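PDB 4PF8: TRAP-T family transporter, DctP (Periplasmic binding) subunit from Sulfitobacter sp. NAS-14.1, which binds the sugar acid beta-D-galacturonate in the periplasm and probably delivers it to the membrane components of a TRAP transporter. Local coordinates for residues Glu43-Glu48 against Glu252-Ala257; Ile135-Tyr140 against Pro233-Met238; Lys165-Asn170 against Thr186-Ala191; Glu192-Ile197 against Thr215-Val220. All blocks are in the same frame, centred on the assembly; numbering follows the deposited sequence.

Contact 1: residues Glu43-Glu48 against Glu252-Ala257; sequences EAFMEE and EIVKTA
F45 and A257 form the middle of the apolar part of this contact, where helix 37-52 passes helix 248-282. The F45 ring turns its edge to the partner helix: CD1 lies 3.7 Å from A257 CB, and CZ reaches V254 CG1 at 4.0 Å. That edge also meets a backbone carbonyl, with V254 O lying in the ring plane. A first torsion that sets CG anti to the backbone N (chi1 167°) carries the ring across. The two segments run nearly antiparallel, at 150° with their axes 9.3 Å apart, and form a helix pair packed on one side of the five-stranded mixed sheet; F45 touches L138, L236 and M238 of that sheet. E48 belongs to both kinds of contact. Its extended chain lays the carboxylate over A257, E48 CD 3.6 Å from A257 CB. Between the two segments a water donates to E48 OE1 at 2.6 Å and to I253 O at 2.9 Å, and N260, farther along the second helix, bonds OE1 directly.

Contact 2: residues Ile135-Tyr140 against Pro233-Met238; sequences IVALGY and PECLCM. With GTR (beta-D-galactopyranuronic acid), chain D.
Y140 presents the edge of its ring to the E234 carbonyl, whose O lies in the ring plane 3.6 Å from CD1. C235 SG approaches the same ring obliquely, 4.9 Å from the centroid, as a sulfur-aromatic contact. Set anti to its own backbone N (chi1 -178°), this sulfur also touches A137 CB at 3.6 Å. Beyond the contact, Y140 OH bonds to G123 O. A leucine in place of Y140 would probably leave G123 O without the Y140 hydroxyl and C235 SG without its aromatic neighbour. The backbones form an antiparallel pair at the margin of the five-stranded sheet, interrupted by a classic beta bulge at L138 and G139, which both face L236. L138 N donates to L236 O at 2.7 Å. The bond from G139 N to L236 O is weak, at 3.4 Å. From the bulge itself, L138 CD1 meets M238 CE at 4.2 Å. The strand opens into the ligand pocket at E234, where OE2 accepts a very short 2.5 Å bond from O2 of the galacturonate.

Contact 3: residues Lys165-Asn170 against Thr186-Ala191; sequences KVRVMN and TPMAFA. With GTR (beta-D-galactopyranuronic acid), chain D.
R167 and M188 meet at the end of a parallel strand pair, the two strands of the beta-alpha-beta unit 165-168, 172-179 and 184-187. The tight part is polar and precise. V168 N takes T186 O as its acceptor at 3.0 Å, and M188 N returns to V168 O, so the strands are stitched together on past R167, up to M188. The R167 chain, bent at chi2 (-92°), brings the guanidinium side-on to M188 O, with NE and NH2 both donating to that one atom at 2.9 Å and the oxygen lying in the guanidinium plane. With its grip on the backbone fixing the group's rotation, one N-H of NH1 and the second of NH2 point at the ligand carboxylate: NH1 to O6A at 2.8 Å and NH2 to O6B at 2.9 Å, both almost linear. This two-pronged hold on a carboxylate is characteristic of TRAP solute-binding proteins. A methionine at R167 would probably leave the carboxylate without these two donors and M188 O without the two N-H groups that now share it. The outer side is looser: N170 and P187 cross at about a right angle, and N170 ND2 comes only within 3.7 Å of P187 CB. In the pocket, F190 lays one ring face under the sugar, with C5 3.6 Å above its centre, and M169 SE comes to 3.3 Å from O4.

Contact 4: residues Glu192-Ile197 against Thr215-Val220; sequences EVYQSI and TSHFEV
H217 lies with its imidazole between two residues. V193 comes over one face, its CG1 3.3 Å from CE1 of H217, the two side chains crossing at about a right angle; the opposite face is covered by T215 OG1, 2.9 Å above its centre. The ring's polar edge is held as well. A water in the ring plane bonds NE2 at 2.8 Å and accepts from Y194 N, and ND1 bonds to Y149 OH, so partners at both nitrogens limit how the ring can turn. Y194 is set differently. Its CG stands anti to the backbone N (chi1 173°), which sends the ring along the 215-220 segment with S216 O in its plane, 3.6 Å from CE1. At the far end, Y194 OH and E219 OE2 share a water that donates to the carboxylate. The apolar part lies farther along: I197 and V220 cross obliquely, CG2 to CG2 at 3.6 Å, and V220 CG1 also touches Y194 CE1 at 3.9 Å. T215 OG1 accepts from H217 N in an ST turn and bonds to S211 O, at the bend where S216 takes a positive phi (67°). The contact thus packs helix 193-198 against the turn leaving helix 209-214 and the short, weakly bonded helical turn about 217-220, with Y149 of strand 146-150 joined to H217 and F190 packed against T215.

From the N terminus, helix 37-52 is the first element engaged, and contact 1 closes the widest loop when helix 248-282 comes back to it. Within that span lies contact 2, joining strand 135-141 to strand 234-239; the two touch through F45 and V254 against L138 and M238, making one sheet-and-helix core. Inside contact 2's loop, contacts 3 and 4 follow in series, neither crossing the other. They adjoin, R167 NE lying 3.4 Å from V193 CG2, and so link the beta-alpha-beta unit to helix 193-198. Contacts 2 and 3 lie on opposite sides of the chain's centre, with centres about 23 Å apart, yet both reach the galacturonate between them.

Contact 1: residues Glu43-Glu48 against Glu252-Ala257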
loop_
_atom_site.group_PDB
_atom_site.type_symbol
_atom_site.label_atom_id
_atom_site.label_comp_id
_atom_site.label_asym_id
_atom_site.label_seq_id
_atom_site.Cartn_x
_atom_site.Cartn_y
_atom_site.Cartn_z
ATOM N N GLU A 43 0.831 -8.638 14.488
ATOM C CA GLU A 43 0.977 -9.143 15.846
ATOM C C GLU A 43 0.454 -10.572 15.938
ATOM O O GLU A 43 1.025 -11.382 16.648
ATOM C CB GLU A 43 0.292 -8.226 16.855
ATOM C CG GLU A 43 0.948 -6.844 16.933
ATOM C CD GLU A 43 1.988 -6.691 18.020
ATOM O OE1 GLU A 43 2.474 -7.718 18.562
ATOM O OE2 GLU A 43 2.320 -5.522 18.328
ATOM N N ALA A 44 -0.614 -10.878 15.201
ATOM C CA ALA A 44 -1.199 -12.220 15.222
ATOM C C ALA A 44 -0.229 -13.203 14.595
ATOM O O ALA A 44 -0.104 -14.335 15.068
ATOM C CB ALA A 44 -2.530 -12.258 14.496
ATOM N N PHE A 45 0.429 -12.769 13.526
ATOM C CA PHE A 45 1.462 -13.558 12.865
ATOM C C PHE A 45 2.575 -13.917 13.851
ATOM O O PHE A 45 2.912 -15.088 14.029
ATOM C CB PHE A 45 2.041 -12.776 11.674
ATOM C CG PHE A 45 3.313 -13.354 11.128
ATOM C CD1 PHE A 45 3.296 -14.513 10.381
ATOM C CD2 PHE A 45 4.531 -12.728 11.355
ATOM C CE1 PHE A 45 4.472 -15.058 9.883
ATOM C CE2 PHE A 45 5.705 -13.265 10.848
ATOM C CZ PHE A 45 5.674 -14.441 10.120
HETATM N N MSE A 46 3.130 -12.902 14.503
HETATM C CA MSE A 46 4.260 -13.114 15.400
HETATM C C MSE A 46 3.853 -13.973 16.588
HETATM O O MSE A 46 4.587 -14.877 16.998
HETATM C CB MSE A 46 4.792 -11.764 15.886
HETATM C CG MSE A 46 6.139 -11.838 16.585
HETATM SE SE MSE A 46 7.556 -12.470 15.372
HETATM C CE MSE A 46 7.827 -14.234 16.141
ATOM N N GLU A 47 2.673 -13.713 17.136
ATOM C CA GLU A 47 2.139 -14.552 18.218
ATOM C C GLU A 47 2.029 -16.013 17.816
ATOM O O GLU A 47 2.386 -16.917 18.589
ATOM C CB GLU A 47 0.761 -14.054 18.616
ATOM C CG GLU A 47 0.785 -12.869 19.526
ATOM C CD GLU A 47 -0.610 -12.469 19.940
ATOM O OE1 GLU A 47 -0.967 -11.291 19.706
ATOM O OE2 GLU A 47 -1.337 -13.343 20.489
ATOM N N GLU A 48 1.542 -16.269 16.611
ATOM C CA GLU A 48 1.364 -17.649 16.177
ATOM C C GLU A 48 2.705 -18.346 15.994
ATOM O O GLU A 48 2.852 -19.497 16.377
ATOM C CB GLU A 48 0.534 -17.756 14.893
ATOM C CG GLU A 48 0.311 -19.212 14.476
ATOM C CD GLU A 48 -0.582 -19.394 13.256
ATOM O OE1 GLU A 48 -0.460 -20.438 12.572
ATOM O OE2 GLU A 48 -1.432 -18.519 12.981
ATOM N N GLU A 252 7.483 -23.926 7.510
ATOM C CA GLU A 252 6.078 -24.278 7.340
ATOM C C GLU A 252 5.199 -23.543 8.345
ATOM O O GLU A 252 4.091 -23.100 8.004
ATOM C CB GLU A 252 5.895 -25.787 7.468
ATOM C CG GLU A 252 6.398 -26.548 6.257
ATOM C CD GLU A 252 5.672 -26.157 4.983
ATOM O OE1 GLU A 252 4.456 -25.868 5.054
ATOM O OE2 GLU A 252 6.325 -26.128 3.914
ATOM N N ILE A 253 5.677 -23.415 9.578
ATOM C CA ILE A 253 4.959 -22.671 10.597
ATOM C C ILE A 253 4.797 -21.211 10.151
ATOM O O ILE A 253 3.722 -20.628 10.287
ATOM C CB ILE A 253 5.677 -22.749 11.962
ATOM C CG1 ILE A 253 5.394 -24.097 12.621
ATOM C CG2 ILE A 253 5.202 -21.634 12.891
ATOM C CD1 ILE A 253 6.382 -24.474 13.725
ATOM N N VAL A 254 5.858 -20.635 9.609
ATOM C CA VAL A 254 5.810 -19.243 9.172
ATOM C C VAL A 254 4.818 -19.037 8.027
ATOM O O VAL A 254 4.038 -18.084 8.028
ATOM C CB VAL A 254 7.223 -18.759 8.777
ATOM C CG1 VAL A 254 7.167 -17.448 7.969
ATOM C CG2 VAL A 254 8.066 -18.580 10.029
ATOM N N LYS A 255 4.831 -19.935 7.059
ATOM C CA LYS A 255 3.917 -19.827 5.935
ATOM C C LYS A 255 2.464 -19.960 6.389
ATOM O O LYS A 255 1.603 -19.207 5.927
ATOM C CB LYS A 255 4.277 -20.853 4.854
ATOM C CG LYS A 255 5.582 -20.494 4.155
ATOM C CD LYS A 255 5.816 -21.288 2.876
ATOM C CE LYS A 255 6.795 -20.545 1.971
ATOM N NZ LYS A 255 7.574 -21.458 1.082
ATOM N N THR A 256 2.194 -20.885 7.314
ATOM C CA THR A 256 0.832 -21.084 7.809
ATOM C C THR A 256 0.376 -19.859 8.610
ATOM O O THR A 256 -0.744 -19.357 8.438
ATOM C CB THR A 256 0.747 -22.331 8.690
ATOM O OG1 THR A 256 1.010 -23.491 7.891
ATOM C CG2 THR A 256 -0.631 -22.464 9.308
ATOM N N ALA A 257 1.247 -19.371 9.474
ATOM C CA ALA A 257 0.934 -18.194 10.267
ATOM C C ALA A 257 0.715 -16.982 9.377
ATOM O O ALA A 257 -0.143 -16.141 9.661
ATOM C CB ALA A 257 2.068 -17.912 11.264
HETATM O O HOH W 1 1.804 -21.752 12.168
HETATM O O HOH W 2 -1.429 -15.881 12.475
#

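Contact 2: residues Ile135-Tyr140 against Pro233-Met238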
loop_
_atom_site.group_PDB
_atom_site.type_symbol
_atom_site.label_atom_id
_atom_site.label_comp_id
_atom_site.label_asym_id
_atom_site.label_seq_id
_atom_site.Cartn_x
_atom_site.Cartn_y
_atom_site.Cartn_z
ATOM N N ILE A 135 13.197 -11.201 -0.929
ATOM C CA ILE A 135 11.996 -10.971 -0.143
ATOM C C ILE A 135 11.051 -12.156 -0.330
ATOM O O ILE A 135 10.749 -12.533 -1.464
ATOM C CB ILE A 135 11.281 -9.693 -0.625
ATOM C CG1 ILE A 135 12.195 -8.489 -0.439
ATOM C CG2 ILE A 135 9.975 -9.494 0.124
ATOM C CD1 ILE A 135 11.658 -7.223 -1.123
ATOM N N VAL A 136 10.610 -12.748 0.778
ATOM C CA VAL A 136 9.713 -13.904 0.731
ATOM C C VAL A 136 8.301 -13.444 1.092
ATOM O O VAL A 136 8.028 -13.043 2.212
ATOM C CB VAL A 136 10.191 -15.018 1.679
ATOM C CG1 VAL A 136 9.192 -16.169 1.712
ATOM C CG2 VAL A 136 11.565 -15.532 1.250
ATOM N N ALA A 137 7.395 -13.510 0.119
ATOM C CA ALA A 137 6.009 -13.088 0.313
ATOM C C ALA A 137 5.208 -14.154 1.065
ATOM O O ALA A 137 5.240 -15.344 0.706
ATOM C CB ALA A 137 5.358 -12.814 -1.045
ATOM N N LEU A 138 4.533 -13.758 2.135
ATOM C CA LEU A 138 3.741 -14.701 2.923
ATOM C C LEU A 138 2.239 -14.501 2.765
ATOM O O LEU A 138 1.443 -15.379 3.097
ATOM C CB LEU A 138 4.094 -14.592 4.398
ATOM C CG LEU A 138 5.563 -14.867 4.738
ATOM C CD1 LEU A 138 5.795 -14.612 6.213
ATOM C CD2 LEU A 138 5.963 -16.290 4.370
ATOM N N GLY A 139 1.846 -13.347 2.256
ATOM C CA GLY A 139 0.448 -13.073 2.038
ATOM C C GLY A 139 0.251 -11.647 1.606
ATOM O O GLY A 139 1.106 -10.798 1.830
ATOM N N TYR A 140 -0.868 -11.395 0.945
ATOM C CA TYR A 140 -1.216 -10.051 0.488
ATOM C C TYR A 140 -2.359 -9.449 1.304
ATOM O O TYR A 140 -3.512 -9.910 1.279
ATOM C CB TYR A 140 -1.519 -10.061 -1.031
ATOM C CG TYR A 140 -0.327 -10.482 -1.855
ATOM C CD1 TYR A 140 0.816 -9.677 -1.914
ATOM C CD2 TYR A 140 -0.328 -11.680 -2.570
ATOM C CE1 TYR A 140 1.925 -10.067 -2.631
ATOM C CE2 TYR A 140 0.783 -12.071 -3.311
ATOM C CZ TYR A 140 1.909 -11.251 -3.330
ATOM O OH TYR A 140 3.025 -11.628 -4.058
ATOM N N PRO A 233 -1.961 -3.538 -3.357
ATOM C CA PRO A 233 -1.842 -4.586 -2.336
ATOM C C PRO A 233 -0.640 -4.371 -1.459
ATOM O O PRO A 233 0.286 -3.673 -1.865
ATOM C CB PRO A 233 -1.632 -5.865 -3.153
ATOM C CG PRO A 233 -1.982 -5.502 -4.563
ATOM C CD PRO A 233 -1.707 -4.059 -4.704
ATOM N N GLU A 234 -0.661 -4.963 -0.266
ATOM C CA GLU A 234 0.479 -4.919 0.626
ATOM C C GLU A 234 0.929 -6.335 0.849
ATOM O O GLU A 234 0.144 -7.276 0.694
ATOM C CB GLU A 234 0.104 -4.232 1.928
ATOM C CG GLU A 234 -0.593 -2.942 1.604
ATOM C CD GLU A 234 -0.580 -1.932 2.699
ATOM O OE1 GLU A 234 -0.600 -2.319 3.886
ATOM O OE2 GLU A 234 -0.559 -0.720 2.355
ATOM N N CYS A 235 2.191 -6.502 1.177
ATOM C CA CYS A 235 2.751 -7.817 1.297
ATOM C C CYS A 235 3.337 -8.008 2.681
ATOM O O CYS A 235 4.201 -7.224 3.103
ATOM C CB CYS A 235 3.799 -7.991 0.222
ATOM S SG CYS A 235 4.553 -9.592 0.212
ATOM N N LEU A 236 2.813 -9.001 3.385
ATOM C CA LEU A 236 3.440 -9.508 4.598
ATOM C C LEU A 236 4.592 -10.353 4.099
ATOM O O LEU A 236 4.392 -11.321 3.357
ATOM C CB LEU A 236 2.479 -10.387 5.419
ATOM C CG LEU A 236 3.175 -11.123 6.570
ATOM C CD1 LEU A 236 3.670 -10.190 7.665
ATOM C CD2 LEU A 236 2.219 -12.179 7.148
ATOM N N CYS A 237 5.804 -9.966 4.455
ATOM C CA CYS A 237 6.940 -10.693 3.943
ATOM C C CYS A 237 8.069 -10.788 4.915
ATOM O O CYS A 237 8.132 -10.092 5.913
ATOM C CB CYS A 237 7.457 -10.030 2.703
ATOM S SG CYS A 237 7.896 -8.340 2.975
HETATM N N MSE A 238 8.982 -11.670 4.566
HETATM C CA MSE A 238 10.129 -11.948 5.393
HETATM C C MSE A 238 11.361 -11.704 4.583
HETATM O O MSE A 238 11.383 -11.895 3.370
HETATM C CB MSE A 238 10.080 -13.411 5.814
HETATM C CG MSE A 238 11.192 -13.841 6.703
HETATM SE SE MSE A 238 10.558 -15.287 7.852
HETATM C CE MSE A 238 9.221 -14.278 8.589
HETATM C C1 GTR D . -0.941 3.427 3.074
HETATM C C2 GTR D . -0.115 2.184 3.086
HETATM C C3 GTR D . 1.218 2.530 3.724
HETATM C C4 GTR D . 1.938 3.620 2.943
HETATM C C5 GTR D . 0.982 4.808 2.900
HETATM C C6 GTR D . 1.567 5.932 2.052
HETATM O O1 GTR D . -2.220 3.179 2.411
HETATM O O2 GTR D . -0.809 1.201 3.902
HETATM O O3 GTR D . 2.035 1.342 3.638
HETATM O O4 GTR D . 2.177 3.128 1.613
HETATM O O5 GTR D . -0.300 4.435 2.354
HETATM O O6A GTR D . 0.727 6.630 1.425
HETATM O O6B GTR D . 2.791 6.180 2.138
#

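Contact 3: residues Lys165-Asn170 against Thr186-Ala191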
loop_
_atom_site.group_PDB
_atom_site.type_symbol
_atom_site.label_atom_id
_atom_site.label_comp_id
_atom_site.label_asym_id
_atom_site.label_seq_id
_atom_site.Cartn_x
_atom_site.Cartn_y
_atom_site.Cartn_z
ATOM N N LYS A 165 -1.054 21.101 -5.201
ATOM C CA LYS A 165 0.172 20.488 -4.709
ATOM C C LYS A 165 -0.191 19.224 -3.940
ATOM O O LYS A 165 -0.820 19.280 -2.888
ATOM C CB LYS A 165 0.956 21.447 -3.807
ATOM C CG LYS A 165 1.568 22.633 -4.536
ATOM C CD LYS A 165 2.210 23.628 -3.574
ATOM C CE LYS A 165 2.885 24.736 -4.357
ATOM N NZ LYS A 165 3.275 25.889 -3.491
ATOM N N VAL A 166 0.169 18.076 -4.500
ATOM C CA VAL A 166 -0.290 16.790 -3.996
ATOM C C VAL A 166 0.924 15.947 -3.602
ATOM O O VAL A 166 1.838 15.757 -4.397
ATOM C CB VAL A 166 -1.101 16.030 -5.073
ATOM C CG1 VAL A 166 -1.645 14.717 -4.500
ATOM C CG2 VAL A 166 -2.273 16.882 -5.597
ATOM N N ARG A 167 0.922 15.464 -2.368
ATOM C CA ARG A 167 1.964 14.529 -1.946
ATOM C C ARG A 167 1.660 13.169 -2.557
ATOM O O ARG A 167 0.507 12.755 -2.622
ATOM C CB ARG A 167 2.000 14.395 -0.431
ATOM C CG ARG A 167 2.926 13.317 0.069
ATOM C CD ARG A 167 2.195 11.983 0.236
ATOM N NE ARG A 167 3.099 10.946 0.728
ATOM C CZ ARG A 167 2.724 9.700 1.009
ATOM N NH1 ARG A 167 1.465 9.306 0.860
ATOM N NH2 ARG A 167 3.614 8.837 1.440
ATOM N N VAL A 168 2.716 12.485 -2.990
ATOM C CA VAL A 168 2.617 11.113 -3.439
ATOM C C VAL A 168 3.661 10.254 -2.708
ATOM O O VAL A 168 4.590 10.786 -2.094
ATOM C CB VAL A 168 2.826 11.000 -4.948
ATOM C CG1 VAL A 168 1.688 11.708 -5.671
ATOM C CG2 VAL A 168 4.171 11.555 -5.387
HETATM N N MSE A 169 3.472 8.945 -2.777
HETATM C CA MSE A 169 4.474 7.981 -2.312
HETATM C C MSE A 169 5.690 7.991 -3.224
HETATM O O MSE A 169 5.683 8.572 -4.308
HETATM C CB MSE A 169 3.903 6.558 -2.352
HETATM C CG MSE A 169 2.895 6.264 -1.347
HETATM SE SE MSE A 169 2.517 4.349 -1.381
HETATM C CE MSE A 169 1.156 4.249 -2.755
ATOM N N ASN A 170 6.732 7.294 -2.781
ATOM C CA ASN A 170 7.978 7.206 -3.542
ATOM C C ASN A 170 7.931 6.174 -4.669
ATOM O O ASN A 170 8.513 5.090 -4.588
ATOM C CB ASN A 170 9.128 6.905 -2.574
ATOM C CG ASN A 170 9.286 7.980 -1.522
ATOM O OD1 ASN A 170 8.892 7.808 -0.368
ATOM N ND2 ASN A 170 9.840 9.112 -1.922
ATOM N N THR A 186 4.762 15.898 -5.136
ATOM C CA THR A 186 5.936 15.894 -4.287
ATOM C C THR A 186 5.992 14.535 -3.592
ATOM O O THR A 186 5.131 14.239 -2.778
ATOM C CB THR A 186 5.847 16.975 -3.196
ATOM O OG1 THR A 186 5.791 18.264 -3.808
ATOM C CG2 THR A 186 7.103 16.958 -2.333
ATOM N N PRO A 187 7.005 13.709 -3.927
ATOM C CA PRO A 187 7.229 12.443 -3.221
ATOM C C PRO A 187 7.655 12.780 -1.793
ATOM O O PRO A 187 8.536 13.620 -1.594
ATOM C CB PRO A 187 8.362 11.781 -4.013
ATOM C CG PRO A 187 8.429 12.533 -5.306
ATOM C CD PRO A 187 7.979 13.912 -5.008
HETATM N N MSE A 188 7.006 12.171 -0.807
HETATM C CA MSE A 188 7.301 12.466 0.593
HETATM C C MSE A 188 6.958 11.245 1.437
HETATM O O MSE A 188 5.925 10.600 1.241
HETATM C CB MSE A 188 6.468 13.656 1.076
HETATM C CG MSE A 188 6.720 14.082 2.509
HETATM SE SE MSE A 188 5.515 15.562 2.972
HETATM C CE MSE A 188 5.552 16.378 1.313
ATOM N N ALA A 189 7.825 10.932 2.394
ATOM C CA ALA A 189 7.521 9.882 3.359
ATOM C C ALA A 189 6.193 10.097 4.075
ATOM O O ALA A 189 5.818 11.227 4.424
ATOM C CB ALA A 189 8.664 9.772 4.376
ATOM N N PHE A 190 5.479 9.003 4.313
ATOM C CA PHE A 190 4.138 9.034 4.904
ATOM C C PHE A 190 4.086 9.806 6.224
ATOM O O PHE A 190 3.153 10.551 6.462
ATOM C CB PHE A 190 3.660 7.591 5.101
ATOM C CG PHE A 190 2.208 7.428 5.455
ATOM C CD1 PHE A 190 1.206 7.995 4.694
ATOM C CD2 PHE A 190 1.862 6.611 6.495
ATOM C CE1 PHE A 190 -0.116 7.793 5.016
ATOM C CE2 PHE A 190 0.523 6.362 6.801
ATOM C CZ PHE A 190 -0.460 6.969 6.053
ATOM N N ALA A 191 5.092 9.639 7.083
ATOM C CA ALA A 191 5.077 10.232 8.405
ATOM C C ALA A 191 5.143 11.759 8.363
ATOM O O ALA A 191 4.768 12.401 9.344
ATOM C CB ALA A 191 6.249 9.680 9.235
HETATM C C1 GTR D . -0.941 3.427 3.074
HETATM C C2 GTR D . -0.115 2.184 3.086
HETATM C C3 GTR D . 1.218 2.530 3.724
HETATM C C4 GTR D . 1.938 3.620 2.943
HETATM C C5 GTR D . 0.982 4.808 2.900
HETATM C C6 GTR D . 1.567 5.932 2.052
HETATM O O1 GTR D . -2.220 3.179 2.411
HETATM O O2 GTR D . -0.809 1.201 3.902
HETATM O O3 GTR D . 2.035 1.342 3.638
HETATM O O4 GTR D . 2.177 3.128 1.613
HETATM O O5 GTR D . -0.300 4.435 2.354
HETATM O O6A GTR D . 0.727 6.630 1.425
HETATM O O6B GTR D . 2.791 6.180 2.138
#

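Contact 4: residues Glu192-Ile197 against Thr215-Val220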
loop_
_atom_site.group_PDB
_atom_site.type_symbol
_atom_site.label_atom_id
_atom_site.label_comp_id
_atom_site.label_asym_id
_atom_site.label_seq_id
_atom_site.Cartn_x
_atom_site.Cartn_y
_atom_site.Cartn_z
ATOM N N GLU A 192 5.583 12.346 7.246
ATOM C CA GLU A 192 5.739 13.796 7.147
ATOM C C GLU A 192 4.500 14.480 6.574
ATOM O O GLU A 192 4.388 15.711 6.571
ATOM C CB GLU A 192 6.980 14.112 6.304
ATOM C CG GLU A 192 8.231 13.353 6.781
ATOM C CD GLU A 192 8.537 13.530 8.257
ATOM O OE1 GLU A 192 8.615 12.520 8.989
ATOM O OE2 GLU A 192 8.706 14.677 8.713
ATOM N N VAL A 193 3.546 13.694 6.110
ATOM C CA VAL A 193 2.413 14.268 5.389
ATOM C C VAL A 193 1.537 15.162 6.287
ATOM O O VAL A 193 1.107 16.236 5.870
ATOM C CB VAL A 193 1.566 13.164 4.749
ATOM C CG1 VAL A 193 0.319 13.742 4.089
ATOM C CG2 VAL A 193 2.411 12.367 3.721
ATOM N N TYR A 194 1.240 14.723 7.507
ATOM C CA TYR A 194 0.331 15.485 8.354
ATOM C C TYR A 194 0.802 16.922 8.535
ATOM O O TYR A 194 0.026 17.872 8.364
ATOM C CB TYR A 194 0.169 14.812 9.719
ATOM C CG TYR A 194 -0.631 15.627 10.696
ATOM C CD1 TYR A 194 -2.007 15.632 10.660
ATOM C CD2 TYR A 194 0.008 16.415 11.648
ATOM C CE1 TYR A 194 -2.750 16.382 11.554
ATOM C CE2 TYR A 194 -0.714 17.159 12.547
ATOM C CZ TYR A 194 -2.092 17.145 12.494
ATOM O OH TYR A 194 -2.816 17.895 13.401
ATOM N N GLN A 195 2.066 17.099 8.883
ATOM C CA GLN A 195 2.577 18.437 9.097
ATOM C C GLN A 195 2.561 19.272 7.827
ATOM O O GLN A 195 2.303 20.476 7.883
ATOM C CB GLN A 195 3.995 18.409 9.679
ATOM C CG GLN A 195 4.041 18.088 11.157
ATOM C CD GLN A 195 3.379 19.144 12.005
ATOM O OE1 GLN A 195 3.375 20.327 11.658
ATOM N NE2 GLN A 195 2.805 18.721 13.126
ATOM N N SER A 196 2.844 18.647 6.695
ATOM C CA SER A 196 2.854 19.358 5.436
ATOM C C SER A 196 1.472 19.803 5.019
ATOM O O SER A 196 1.331 20.900 4.474
ATOM C CB SER A 196 3.530 18.532 4.346
ATOM O OG SER A 196 4.948 18.643 4.477
ATOM N N ILE A 197 0.465 18.987 5.274
ATOM C CA ILE A 197 -0.914 19.436 5.008
ATOM C C ILE A 197 -1.338 20.487 6.051
ATOM O O ILE A 197 -1.919 21.530 5.718
ATOM C CB ILE A 197 -1.928 18.291 4.993
ATOM C CG1 ILE A 197 -1.566 17.274 3.902
ATOM C CG2 ILE A 197 -3.333 18.844 4.777
ATOM C CD1 ILE A 197 -2.481 16.053 3.845
ATOM N N THR A 215 -4.252 8.773 10.659
ATOM C CA THR A 215 -3.135 9.725 10.664
ATOM C C THR A 215 -3.574 11.136 11.014
ATOM O O THR A 215 -2.742 12.046 11.095
ATOM C CB THR A 215 -2.508 9.823 9.293
ATOM O OG1 THR A 215 -3.518 10.224 8.357
ATOM C CG2 THR A 215 -1.872 8.495 8.879
ATOM N N SER A 216 -4.877 11.320 11.190
ATOM C CA SER A 216 -5.475 12.633 11.390
ATOM C C SER A 216 -5.392 13.541 10.163
ATOM O O SER A 216 -5.652 14.742 10.273
ATOM C CB SER A 216 -4.891 13.350 12.604
ATOM O OG SER A 216 -5.127 12.613 13.796
ATOM N N HIS A 217 -5.040 13.013 8.998
ATOM C CA HIS A 217 -5.041 13.844 7.799
ATOM C C HIS A 217 -6.423 14.454 7.596
ATOM O O HIS A 217 -6.541 15.565 7.068
ATOM C CB HIS A 217 -4.627 13.086 6.553
ATOM C CG HIS A 217 -3.204 12.628 6.566
ATOM N ND1 HIS A 217 -2.679 11.800 5.596
ATOM C CD2 HIS A 217 -2.207 12.839 7.463
ATOM C CE1 HIS A 217 -1.419 11.523 5.899
ATOM N NE2 HIS A 217 -1.119 12.126 7.030
ATOM N N PHE A 218 -7.472 13.731 7.996
ATOM C CA PHE A 218 -8.832 14.221 7.780
ATOM C C PHE A 218 -9.147 15.443 8.596
ATOM O O PHE A 218 -10.091 16.151 8.280
ATOM C CB PHE A 218 -9.860 13.134 8.055
ATOM C CG PHE A 218 -10.153 12.897 9.511
ATOM C CD1 PHE A 218 -9.261 12.217 10.312
ATOM C CD2 PHE A 218 -11.345 13.333 10.078
ATOM C CE1 PHE A 218 -9.522 11.980 11.654
ATOM C CE2 PHE A 218 -11.629 13.087 11.425
ATOM C CZ PHE A 218 -10.714 12.413 12.208
ATOM N N GLU A 219 -8.357 15.721 9.625
ATOM C CA GLU A 219 -8.567 16.916 10.428
ATOM C C GLU A 219 -7.996 18.165 9.763
ATOM O O GLU A 219 -8.357 19.285 10.141
ATOM C CB GLU A 219 -7.952 16.746 11.822
ATOM C CG GLU A 219 -8.641 15.640 12.627
ATOM C CD GLU A 219 -8.080 15.458 14.025
ATOM O OE1 GLU A 219 -8.736 14.773 14.843
ATOM O OE2 GLU A 219 -6.987 15.985 14.313
ATOM N N VAL A 220 -7.094 17.984 8.812
ATOM C CA VAL A 220 -6.429 19.119 8.161
ATOM C C VAL A 220 -6.704 19.199 6.652
ATOM O O VAL A 220 -6.343 20.184 6.006
ATOM C CB VAL A 220 -4.904 19.112 8.444
ATOM C CG1 VAL A 220 -4.633 19.444 9.925
ATOM C CG2 VAL A 220 -4.280 17.794 8.098
HETATM O O HOH W 3 1.411 11.841 8.272
HETATM O O HOH W 4 -5.385 18.078 13.614
#